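Long-range contacts in hypothetical protein (Corynebacterium diphtheriae, PDB 2P4G), which is probably an NADP-dependent reductase of the RibD C-terminal family, a group generally assigned to the pyrimidine reduction step of riboflavin biosynthesis: residues I67-I76 with V91-R101; G108-L119 with S134-Q143. All blocks are in the same frame, centred on the assembly; numbering follows the deposited sequence. Where two conformers were deposited one is given.

Contact 1: residues I67-I76 with V91-R101; sequences IQLRGWADAI and VVLPHGIKNQR. With EDO (1,2-ethanediol), chain G.
Arg101 reaches from helix 95-101 to the backbone carbonyls of Gly71 and Ala73, where the chain passes from helix 67-72 toward strand 75-79, and shows how one long side chain can bridge two segments. Its CB points toward the other segment, and CG and CD pass the carbonyl of Gly71, CD lying 3.7 Å from Gly71 O. A bend at chi3 (63°) then turns the guanidinium away from the line of the chain. NE turns to Cys107 O, beyond the two segments. At the tip, the N-H groups of NH1 and NH2 converge end-on on a single atom, Ala73 O: the NH1 bond is 2.8 Å long and fairly straight (159°), the NH2 bond more bent, and the oxygen lies in the guanidinium plane. NH1 also gives a weak bond to Gly71 O.

Next to the arginine the packing is apolar. Ile97 CG2 rests 3.7 Å from Gly71 CA, an approach that the bare backbone of the glycine permits; the helix axes are 10.3 Å apart and nearly parallel (17°). Leu93 CD2 sits over the backbone turn, 3.6 Å from Ile67 O, while Ile67 CG2 presses on CD of Pro94, the residue at the N-cap position of helix 95-101. Nearer the strand, Val91 CG2 meets Ile76 CD1 tip to tip, 3.7 Å apart. Arg70, salt-bridged to Glu194, shares a water between its NH1 and Val92 N, and both its terminal nitrogens bond O2 of an ethanediol.

Helix 67-72 is thus flanked by helix 95-101, while Leu69 and Trp72 pack on strands 190-195 and 35-43, and Ile76 enters the sheet beside Lys111.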
loop_
_atom_site.group_PDB
_atom_site.type_symbol
_atom_site.label_atom_id
_atom_site.label_comp_id
_atom_site.label_asym_id
_atom_site.label_seq_id
_atom_site.Cartn_x
_atom_site.Cartn_y
_atom_site.Cartn_z
ATOM N N ILE A 67 12.934 12.708 -11.632
ATOM C CA ILE A 67 14.001 13.346 -12.409
ATOM C C ILE A 67 15.364 13.093 -11.771
ATOM O O ILE A 67 16.337 12.811 -12.470
ATOM C CB ILE A 67 13.766 14.862 -12.573
ATOM C CG1 ILE A 67 12.531 15.118 -13.437
ATOM C CG2 ILE A 67 14.968 15.544 -13.218
ATOM C CD1 ILE A 67 12.522 14.357 -14.670
ATOM N N GLN A 68 15.422 13.187 -10.450
ATOM C CA GLN A 68 16.669 12.926 -9.700
ATOM C C GLN A 68 17.168 11.505 -9.989
ATOM O O GLN A 68 18.349 11.300 -10.247
ATOM C CB GLN A 68 16.449 13.124 -8.189
ATOM C CG GLN A 68 17.707 13.214 -7.380
ATOM C CD GLN A 68 18.356 14.577 -7.487
ATOM O OE1 GLN A 68 19.271 14.787 -8.284
ATOM N NE2 GLN A 68 17.862 15.519 -6.703
ATOM N N LEU A 69 16.254 10.540 -9.977
ATOM C CA LEU A 69 16.608 9.127 -10.208
ATOM C C LEU A 69 17.007 8.887 -11.657
ATOM O O LEU A 69 17.941 8.141 -11.939
ATOM C CB LEU A 69 15.468 8.178 -9.784
ATOM C CG LEU A 69 15.832 6.672 -9.758
ATOM C CD1 LEU A 69 16.983 6.326 -8.802
ATOM C CD2 LEU A 69 14.625 5.811 -9.452
ATOM N N ARG A 70 16.338 9.579 -12.562
ATOM C CA ARG A 70 16.772 9.632 -13.953
ATOM C C ARG A 70 18.179 10.189 -14.133
ATOM O O ARG A 70 18.911 9.730 -15.004
ATOM C CB ARG A 70 15.778 10.431 -14.810
ATOM C CG ARG A 70 14.511 9.648 -15.114
ATOM C CD ARG A 70 13.572 10.405 -16.045
ATOM N NE ARG A 70 12.567 9.479 -16.562
ATOM C CZ ARG A 70 11.912 9.632 -17.708
ATOM N NH1 ARG A 70 12.112 10.694 -18.472
ATOM N NH2 ARG A 70 11.055 8.701 -18.091
ATOM N N GLY A 71 18.554 11.163 -13.309
ATOM C CA GLY A 71 19.895 11.701 -13.317
ATOM C C GLY A 71 20.936 10.726 -12.814
ATOM O O GLY A 71 22.111 10.852 -13.147
ATOM N N TRP A 72 20.496 9.793 -11.981
ATOM C CA TRP A 72 21.318 8.697 -11.448
ATOM C C TRP A 72 21.486 7.575 -12.469
ATOM O O TRP A 72 22.512 6.916 -12.482
ATOM C CB TRP A 72 20.641 8.147 -10.170
ATOM C CG TRP A 72 21.063 6.789 -9.717
ATOM C CD1 TRP A 72 22.021 6.502 -8.788
ATOM C CD2 TRP A 72 20.511 5.529 -10.129
ATOM N NE1 TRP A 72 22.113 5.139 -8.607
ATOM C CE2 TRP A 72 21.195 4.521 -9.419
ATOM C CE3 TRP A 72 19.497 5.153 -11.032
ATOM C CZ2 TRP A 72 20.909 3.162 -9.588
ATOM C CZ3 TRP A 72 19.224 3.814 -11.210
ATOM C CH2 TRP A 72 19.929 2.831 -10.492
ATOM N N ALA A 73 20.463 7.378 -13.307
ATOM C CA ALA A 73 20.345 6.218 -14.183
ATOM C C ALA A 73 21.195 6.327 -15.445
ATOM O O ALA A 73 21.367 7.407 -16.010
ATOM C CB ALA A 73 18.846 6.013 -14.603
ATOM N N ASP A 74 21.680 5.171 -15.898
ATOM C CA ASP A 74 22.229 5.010 -17.236
ATOM C C ASP A 74 21.150 4.631 -18.235
ATOM O O ASP A 74 21.244 4.960 -19.429
ATOM C CB ASP A 74 23.291 3.930 -17.188
ATOM C CG ASP A 74 24.441 4.311 -16.290
ATOM O OD1 ASP A 74 24.879 5.461 -16.416
ATOM O OD2 ASP A 74 24.907 3.485 -15.473
ATOM N N ALA A 75 20.134 3.918 -17.750
ATOM C CA ALA A 75 18.967 3.534 -18.579
ATOM C C ALA A 75 17.694 3.541 -17.761
ATOM O O ALA A 75 17.709 3.363 -16.537
ATOM C CB ALA A 75 19.164 2.152 -19.193
ATOM N N ILE A 76 16.592 3.742 -18.457
ATOM C CA ILE A 76 15.263 3.712 -17.876
ATOM C C ILE A 76 14.558 2.577 -18.597
ATOM O O ILE A 76 14.612 2.485 -19.824
ATOM C CB ILE A 76 14.520 5.043 -18.147
ATOM C CG1 ILE A 76 15.258 6.213 -17.489
ATOM C CG2 ILE A 76 13.088 5.009 -17.674
ATOM C CD1 ILE A 76 14.965 7.557 -18.133
ATOM N N VAL A 91 13.537 11.779 -23.043
ATOM C CA VAL A 91 14.068 12.040 -21.731
ATOM C C VAL A 91 14.709 13.420 -21.709
ATOM O O VAL A 91 15.447 13.809 -22.640
ATOM C CB VAL A 91 15.045 10.945 -21.311
ATOM C CG1 VAL A 91 15.748 11.301 -20.004
ATOM C CG2 VAL A 91 14.303 9.595 -21.207
ATOM N N VAL A 92 14.366 14.184 -20.663
ATOM C CA VAL A 92 14.999 15.495 -20.392
ATOM C C VAL A 92 15.611 15.473 -19.002
ATOM O O VAL A 92 15.099 14.817 -18.098
ATOM C CB VAL A 92 13.993 16.715 -20.482
ATOM C CG1 VAL A 92 13.350 16.803 -21.850
ATOM C CG2 VAL A 92 12.911 16.591 -19.434
ATOM N N LEU A 93 16.701 16.208 -18.832
ATOM C CA LEU A 93 17.273 16.445 -17.505
ATOM C C LEU A 93 17.656 17.907 -17.348
ATOM O O LEU A 93 17.998 18.581 -18.326
ATOM C CB LEU A 93 18.508 15.555 -17.246
ATOM C CG LEU A 93 18.317 14.053 -17.042
ATOM C CD1 LEU A 93 19.677 13.385 -17.022
ATOM C CD2 LEU A 93 17.565 13.770 -15.757
ATOM N N PRO A 94 17.609 18.405 -16.104
ATOM C CA PRO A 94 18.043 19.753 -15.820
ATOM C C PRO A 94 19.482 20.037 -16.250
ATOM O O PRO A 94 20.358 19.177 -16.224
ATOM C CB PRO A 94 17.913 19.851 -14.307
ATOM C CG PRO A 94 16.923 18.842 -13.942
ATOM C CD PRO A 94 17.096 17.734 -14.899
ATOM N N HIS A 95 19.693 21.261 -16.666
ATOM C CA HIS A 95 20.971 21.674 -17.184
ATOM C C HIS A 95 22.094 21.264 -16.206
ATOM O O HIS A 95 23.135 20.758 -16.627
ATOM C CB HIS A 95 20.931 23.185 -17.377
ATOM C CG HIS A 95 22.197 23.750 -17.890
ATOM N ND1 HIS A 95 23.163 24.268 -17.060
ATOM C CD2 HIS A 95 22.658 23.887 -19.156
ATOM C CE1 HIS A 95 24.166 24.714 -17.797
ATOM N NE2 HIS A 95 23.888 24.483 -19.072
ATOM N N GLY A 96 21.851 21.489 -14.911
ATOM C CA GLY A 96 22.809 21.176 -13.855
ATOM C C GLY A 96 23.158 19.698 -13.798
ATOM O O GLY A 96 24.329 19.327 -13.790
ATOM N N ILE A 97 22.147 18.846 -13.781
ATOM C CA ILE A 97 22.393 17.398 -13.680
ATOM C C ILE A 97 23.220 16.880 -14.869
ATOM O O ILE A 97 24.253 16.244 -14.664
ATOM C CB ILE A 97 21.096 16.614 -13.558
ATOM C CG1 ILE A 97 20.360 17.014 -12.268
ATOM C CG2 ILE A 97 21.390 15.119 -13.568
ATOM C CD1 ILE A 97 19.116 16.081 -11.903
ATOM N N LYS A 98 22.763 17.188 -16.093
ATOM C CA LYS A 98 23.442 16.806 -17.343
ATOM C C LYS A 98 24.919 17.219 -17.321
ATOM O O LYS A 98 25.782 16.473 -17.780
ATOM C CB LYS A 98 22.773 17.475 -18.555
ATOM C CG LYS A 98 21.347 17.023 -18.890
ATOM C CD LYS A 98 20.855 17.626 -20.231
ATOM N N ASN A 99 25.180 18.423 -16.815
ATOM C CA ASN A 99 26.557 18.892 -16.674
ATOM C C ASN A 99 27.334 18.103 -15.615
ATOM O O ASN A 99 28.446 17.659 -15.893
ATOM C CB ASN A 99 26.628 20.402 -16.406
ATOM C CG ASN A 99 26.771 21.229 -17.685
ATOM O OD1 ASN A 99 27.114 20.721 -18.763
ATOM N ND2 ASN A 99 26.514 22.521 -17.559
ATOM N N GLN A 100 26.756 17.890 -14.431
ATOM C CA GLN A 100 27.359 16.963 -13.440
ATOM C C GLN A 100 27.653 15.584 -14.066
ATOM O O GLN A 100 28.726 15.031 -13.869
ATOM C CB GLN A 100 26.472 16.781 -12.185
ATOM C CG GLN A 100 26.739 17.774 -11.053
ATOM N N ARG A 101 26.703 15.045 -14.826
ATOM C CA ARG A 101 26.902 13.774 -15.518
ATOM C C ARG A 101 28.069 13.782 -16.502
ATOM O O ARG A 101 28.980 12.968 -16.374
ATOM C CB ARG A 101 25.627 13.366 -16.259
ATOM C CG ARG A 101 24.482 12.967 -15.347
ATOM C CD ARG A 101 23.237 12.687 -16.156
ATOM N NE ARG A 101 23.452 11.550 -17.054
ATOM C CZ ARG A 101 22.888 10.356 -16.915
ATOM N NH1 ARG A 101 22.031 10.142 -15.938
ATOM N NH2 ARG A 101 23.164 9.381 -17.771
HETATM C C1 EDO G . 10.024 12.824 -20.976
HETATM O O1 EDO G . 9.348 14.043 -20.649
HETATM C C2 EDO G . 9.454 11.514 -20.362
HETATM O O2 EDO G . 10.248 10.301 -20.698
HETATM O O HOH W 1 12.919 13.386 -18.198
#

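Contact 2: residues G108-L119 with S134-Q143; sequences GLPKLTLLSKSL and SELSPLVITQ. With EDO (1,2-ethanediol), chain I; EDO (1,2-ethanediol), chain N.
Leu114 joins both Leu139 and Ile141: its N donates to Leu139 O and its O accepts from Ile141 N. With Leu139 N to Leu112 O and Ser116 N to Ile141 O, four backbone hydrogen bonds link strands 111-115 and 139-143, which run side by side in the same direction. Thr113 pairs with Leu139, Leu114 with Val140 and Leu115 with Ile141.

Side chains alternate between the two faces. On one, Leu115 CD2 lies alongside Ile141, 3.6 Å from its CB, and Thr113 CG2 meets Ile141 CG1 at 3.7 Å; Thr113 itself stands beside Leu139, both pointing the same way. On the other, the Leu114 side chain lies obliquely across Pro138, CD1 3.7 Å from its CB, and Leu119 CD2 touches both Val140 CG1 and Thr142 CB. This is the parallel part of a mixed alpha/beta sheet, in a family of the dihydrofolate reductase-like clan, with helices on both faces here: helix 175-184 packs against Thr113, Leu115 and Ile141, and helix 150-162 against Leu119.

Polar groups fix the ends. CG of Lys111 is anti to the backbone N (chi1 -172°) and the chain bends at chi2, which brings NZ to Ser137 O at 2.6 Å, the ammonium lying 27° from the carbonyl plane. A water joins Pro110 O, Leu112 N and Glu135 O, tying the entry to one strand to the turn before the other. Beyond the last pairs, Leu119 N donates to Ser116 OG (2.7 Å), an ST motif at a turn from which Leu119 CD2 reaches Val140. A second water bridges Lys117 NZ and Gln143 OE1; NE2 of Gln143 donates to Pro170 O. Farther out, Trp152 NE1 of helix 150-162 hydrogen-bonds Thr142 OG1.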
loop_
_atom_site.group_PDB
_atom_site.type_symbol
_atom_site.label_atom_id
_atom_site.label_comp_id
_atom_site.label_asym_id
_atom_site.label_seq_id
_atom_site.Cartn_x
_atom_site.Cartn_y
_atom_site.Cartn_z
ATOM N N GLY A 108 24.994 12.289 -21.364
ATOM C CA GLY A 108 24.190 13.354 -20.777
ATOM C C GLY A 108 22.853 12.880 -20.257
ATOM O O GLY A 108 22.411 13.312 -19.203
ATOM N N LEU A 109 22.234 11.978 -21.019
ATOM C CA LEU A 109 20.904 11.448 -20.745
ATOM C C LEU A 109 20.884 9.920 -20.678
ATOM O O LEU A 109 21.545 9.246 -21.466
ATOM C CB LEU A 109 19.940 11.889 -21.837
ATOM C CG LEU A 109 19.732 13.404 -21.900
ATOM C CD1 LEU A 109 19.401 13.829 -23.314
ATOM C CD2 LEU A 109 18.668 13.857 -20.901
ATOM N N PRO A 110 20.089 9.366 -19.753
ATOM C CA PRO A 110 19.922 7.920 -19.754
ATOM C C PRO A 110 19.152 7.430 -20.977
ATOM O O PRO A 110 18.337 8.154 -21.526
ATOM C CB PRO A 110 19.086 7.664 -18.486
ATOM C CG PRO A 110 18.354 8.943 -18.271
ATOM C CD PRO A 110 19.307 10.017 -18.686
ATOM N N LYS A 111 19.403 6.189 -21.368
ATOM C CA LYS A 111 18.730 5.573 -22.490
ATOM C C LYS A 111 17.351 5.138 -22.065
ATOM O O LYS A 111 17.190 4.337 -21.137
ATOM C CB LYS A 111 19.515 4.345 -22.991
ATOM C CG LYS A 111 18.998 3.723 -24.287
ATOM C CD LYS A 111 19.239 4.648 -25.456
ATOM C CE LYS A 111 18.822 4.056 -26.807
ATOM N NZ LYS A 111 19.060 5.050 -27.905
ATOM N N LEU A 112 16.347 5.644 -22.763
ATOM C CA LEU A 112 14.981 5.189 -22.552
ATOM C C LEU A 112 14.754 3.879 -23.274
ATOM O O LEU A 112 14.938 3.792 -24.489
ATOM C CB LEU A 112 13.979 6.239 -23.048
ATOM C CG LEU A 112 12.502 5.972 -22.839
ATOM C CD1 LEU A 112 12.153 5.784 -21.338
ATOM C CD2 LEU A 112 11.704 7.113 -23.471
ATOM N N THR A 113 14.313 2.880 -22.514
ATOM C CA THR A 113 14.093 1.512 -23.000
ATOM C C THR A 113 12.635 1.124 -22.784
ATOM O O THR A 113 12.123 1.142 -21.653
ATOM C CB THR A 113 15.024 0.494 -22.282
ATOM O OG1 THR A 113 16.369 0.955 -22.379
ATOM C CG2 THR A 113 14.923 -0.920 -22.894
ATOM N N LEU A 114 11.969 0.809 -23.890
ATOM C CA LEU A 114 10.532 0.604 -23.891
ATOM C C LEU A 114 10.251 -0.829 -24.189
ATOM O O LEU A 114 10.748 -1.370 -25.195
ATOM C CB LEU A 114 9.867 1.462 -24.965
ATOM C CG LEU A 114 10.007 2.973 -24.827
ATOM C CD1 LEU A 114 9.349 3.640 -26.058
ATOM C CD2 LEU A 114 9.379 3.489 -23.496
ATOM N N LEU A 115 9.495 -1.457 -23.290
ATOM C CA LEU A 115 9.103 -2.842 -23.426
ATOM C C LEU A 115 7.715 -2.903 -24.052
ATOM O O LEU A 115 6.743 -2.376 -23.506
ATOM C CB LEU A 115 9.073 -3.499 -22.047
ATOM C CG LEU A 115 10.334 -3.392 -21.190
ATOM C CD1 LEU A 115 10.159 -4.204 -19.909
ATOM C CD2 LEU A 115 11.558 -3.851 -21.928
ATOM N N SER A 116 7.616 -3.551 -25.201
ATOM C CA SER A 116 6.382 -3.564 -25.972
ATOM C C SER A 116 6.202 -4.869 -26.692
ATOM O O SER A 116 6.904 -5.165 -27.691
ATOM C CB SER A 116 6.400 -2.425 -27.010
ATOM O OG SER A 116 5.223 -2.461 -27.805
ATOM N N LYS A 117 5.235 -5.647 -26.254
ATOM C CA LYS A 117 4.942 -6.868 -26.977
ATOM C C LYS A 117 4.143 -6.609 -28.252
ATOM O O LYS A 117 4.356 -7.280 -29.241
ATOM C CB LYS A 117 4.290 -7.913 -26.055
ATOM C CG LYS A 117 5.277 -8.428 -24.949
ATOM C CD LYS A 117 4.787 -9.685 -24.228
ATOM C CE LYS A 117 5.263 -9.724 -22.769
ATOM N NZ LYS A 117 5.170 -11.105 -22.174
ATOM N N SER A 118 3.265 -5.615 -28.251
ATOM C CA SER A 118 2.446 -5.285 -29.451
ATOM C C SER A 118 3.158 -4.413 -30.483
ATOM O O SER A 118 2.832 -4.468 -31.680
ATOM C CB SER A 118 1.151 -4.571 -29.052
ATOM O OG SER A 118 1.406 -3.224 -28.652
ATOM N N LEU A 119 4.089 -3.590 -30.010
ATOM C CA LEU A 119 4.797 -2.621 -30.856
ATOM C C LEU A 119 3.882 -1.470 -31.322
ATOM O O LEU A 119 4.212 -0.765 -32.297
ATOM C CB LEU A 119 5.456 -3.303 -32.060
ATOM C CG LEU A 119 6.655 -4.198 -31.771
ATOM C CD1 LEU A 119 7.229 -4.742 -33.128
ATOM C CD2 LEU A 119 7.700 -3.391 -30.955
ATOM N N SER A 134 19.881 10.440 -31.672
ATOM C CA SER A 134 19.973 9.031 -31.308
ATOM C C SER A 134 19.971 8.801 -29.814
ATOM O O SER A 134 19.388 7.817 -29.340
ATOM C CB SER A 134 21.238 8.435 -31.893
ATOM O OG SER A 134 22.352 9.203 -31.498
ATOM N N GLU A 135 20.618 9.684 -29.056
ATOM C CA GLU A 135 20.637 9.491 -27.617
ATOM C C GLU A 135 19.254 9.643 -26.984
ATOM O O GLU A 135 19.034 9.184 -25.873
ATOM C CB GLU A 135 21.676 10.384 -26.929
ATOM C CG GLU A 135 21.308 11.848 -26.619
ATOM C CD GLU A 135 22.392 12.503 -25.749
ATOM O OE1 GLU A 135 22.928 11.790 -24.860
ATOM O OE2 GLU A 135 22.718 13.704 -25.931
ATOM N N LEU A 136 18.325 10.279 -27.703
ATOM C CA LEU A 136 16.953 10.446 -27.236
ATOM C C LEU A 136 16.033 9.353 -27.802
ATOM O O LEU A 136 14.925 9.165 -27.304
ATOM C CB LEU A 136 16.453 11.848 -27.616
ATOM C CG LEU A 136 17.226 12.989 -26.930
ATOM C CD1 LEU A 136 16.876 14.303 -27.544
ATOM C CD2 LEU A 136 17.009 13.001 -25.391
ATOM N N SER A 137 16.494 8.644 -28.839
ATOM C CA SER A 137 15.744 7.539 -29.428
ATOM C C SER A 137 15.625 6.348 -28.446
ATOM O O SER A 137 16.602 5.957 -27.820
ATOM C CB SER A 137 16.426 7.088 -30.739
ATOM O OG SER A 137 15.593 6.232 -31.512
ATOM N N PRO A 138 14.424 5.782 -28.303
ATOM C CA PRO A 138 14.223 4.726 -27.339
ATOM C C PRO A 138 14.657 3.381 -27.877
ATOM O O PRO A 138 14.475 3.105 -29.059
ATOM C CB PRO A 138 12.712 4.701 -27.175
ATOM C CG PRO A 138 12.195 5.128 -28.501
ATOM C CD PRO A 138 13.170 6.115 -29.013
ATOM N N LEU A 139 15.201 2.544 -26.997
ATOM C CA LEU A 139 15.501 1.187 -27.337
ATOM C C LEU A 139 14.180 0.426 -27.105
ATOM O O LEU A 139 13.644 0.417 -25.998
ATOM C CB LEU A 139 16.638 0.669 -26.450
ATOM C CG LEU A 139 17.045 -0.797 -26.585
ATOM C CD1 LEU A 139 17.485 -1.121 -28.013
ATOM C CD2 LEU A 139 18.138 -1.135 -25.546
ATOM N N VAL A 140 13.643 -0.179 -28.160
ATOM C CA VAL A 140 12.413 -0.951 -28.043
ATOM C C VAL A 140 12.760 -2.424 -27.883
ATOM O O VAL A 140 13.574 -2.960 -28.635
ATOM C CB VAL A 140 11.477 -0.732 -29.238
ATOM C CG1 VAL A 140 10.205 -1.643 -29.115
ATOM C CG2 VAL A 140 11.108 0.734 -29.306
ATOM N N ILE A 141 12.168 -3.051 -26.867
ATOM C CA ILE A 141 12.364 -4.473 -26.602
ATOM C C ILE A 141 10.997 -5.170 -26.746
ATOM O O ILE A 141 10.063 -4.881 -26.013
ATOM C CB ILE A 141 12.929 -4.756 -25.177
ATOM C CG1 ILE A 141 14.186 -3.918 -24.876
ATOM C CG2 ILE A 141 13.170 -6.272 -24.984
ATOM C CD1 ILE A 141 15.398 -4.283 -25.646
ATOM N N THR A 142 10.912 -6.089 -27.696
ATOM C CA THR A 142 9.704 -6.826 -27.967
ATOM C C THR A 142 10.010 -8.332 -28.038
ATOM O O THR A 142 11.101 -8.782 -27.674
ATOM C CB THR A 142 9.058 -6.300 -29.266
ATOM O OG1 THR A 142 7.815 -6.972 -29.485
ATOM C CG2 THR A 142 9.972 -6.497 -30.454
ATOM N N GLN A 143 9.048 -9.110 -28.502
ATOM C CA GLN A 143 9.186 -10.551 -28.558
ATOM C C GLN A 143 8.574 -11.047 -29.853
ATOM O O GLN A 143 7.600 -10.493 -30.310
ATOM C CB GLN A 143 8.459 -11.139 -27.350
ATOM C CG GLN A 143 8.736 -12.590 -27.080
ATOM C CD GLN A 143 8.523 -12.976 -25.615
ATOM O OE1 GLN A 143 7.747 -12.350 -24.874
ATOM N NE2 GLN A 143 9.218 -14.026 -25.194
HETATM C C1 EDO I . 21.421 7.117 -24.697
HETATM O O1 EDO I . 21.048 8.278 -23.940
HETATM C C2 EDO I . 22.934 6.953 -24.856
HETATM O O2 EDO I . 23.458 5.893 -24.018
HETATM C C1 EDO N . 3.479 -2.695 -22.456
HETATM O O1 EDO N . 3.425 -2.082 -21.161
HETATM C C2 EDO N . 4.167 -4.056 -22.357
HETATM O O2 EDO N . 3.990 -4.767 -23.595
HETATM O O HOH W 2 17.104 8.496 -24.044
HETATM O O HOH W 3 6.946 -13.273 -22.134
#

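In the fold
Contact 1 closes before contact 2 opens, so the two follow in series along the chain, with helix 95-103 leading into strand 111-115. Their centres are about 17 Å apart, yet they join in the same mixed sheet, where strands 75-79 and 111-115 are neighbours: Ile76 O lies 2.7 Å from Thr113 N and Ile76 N 2.8 Å from Lys111 O, both probable hydrogen bonds. Contact 1 sets helix 95-103 beside helix 60-72 and reaches the sheet through strand 75-79; contact 2 adds strand 139-143 on the far side of strand 111-115. Together they account for three adjacent parallel strands of this RibD C-terminal family domain, laid down in chain order.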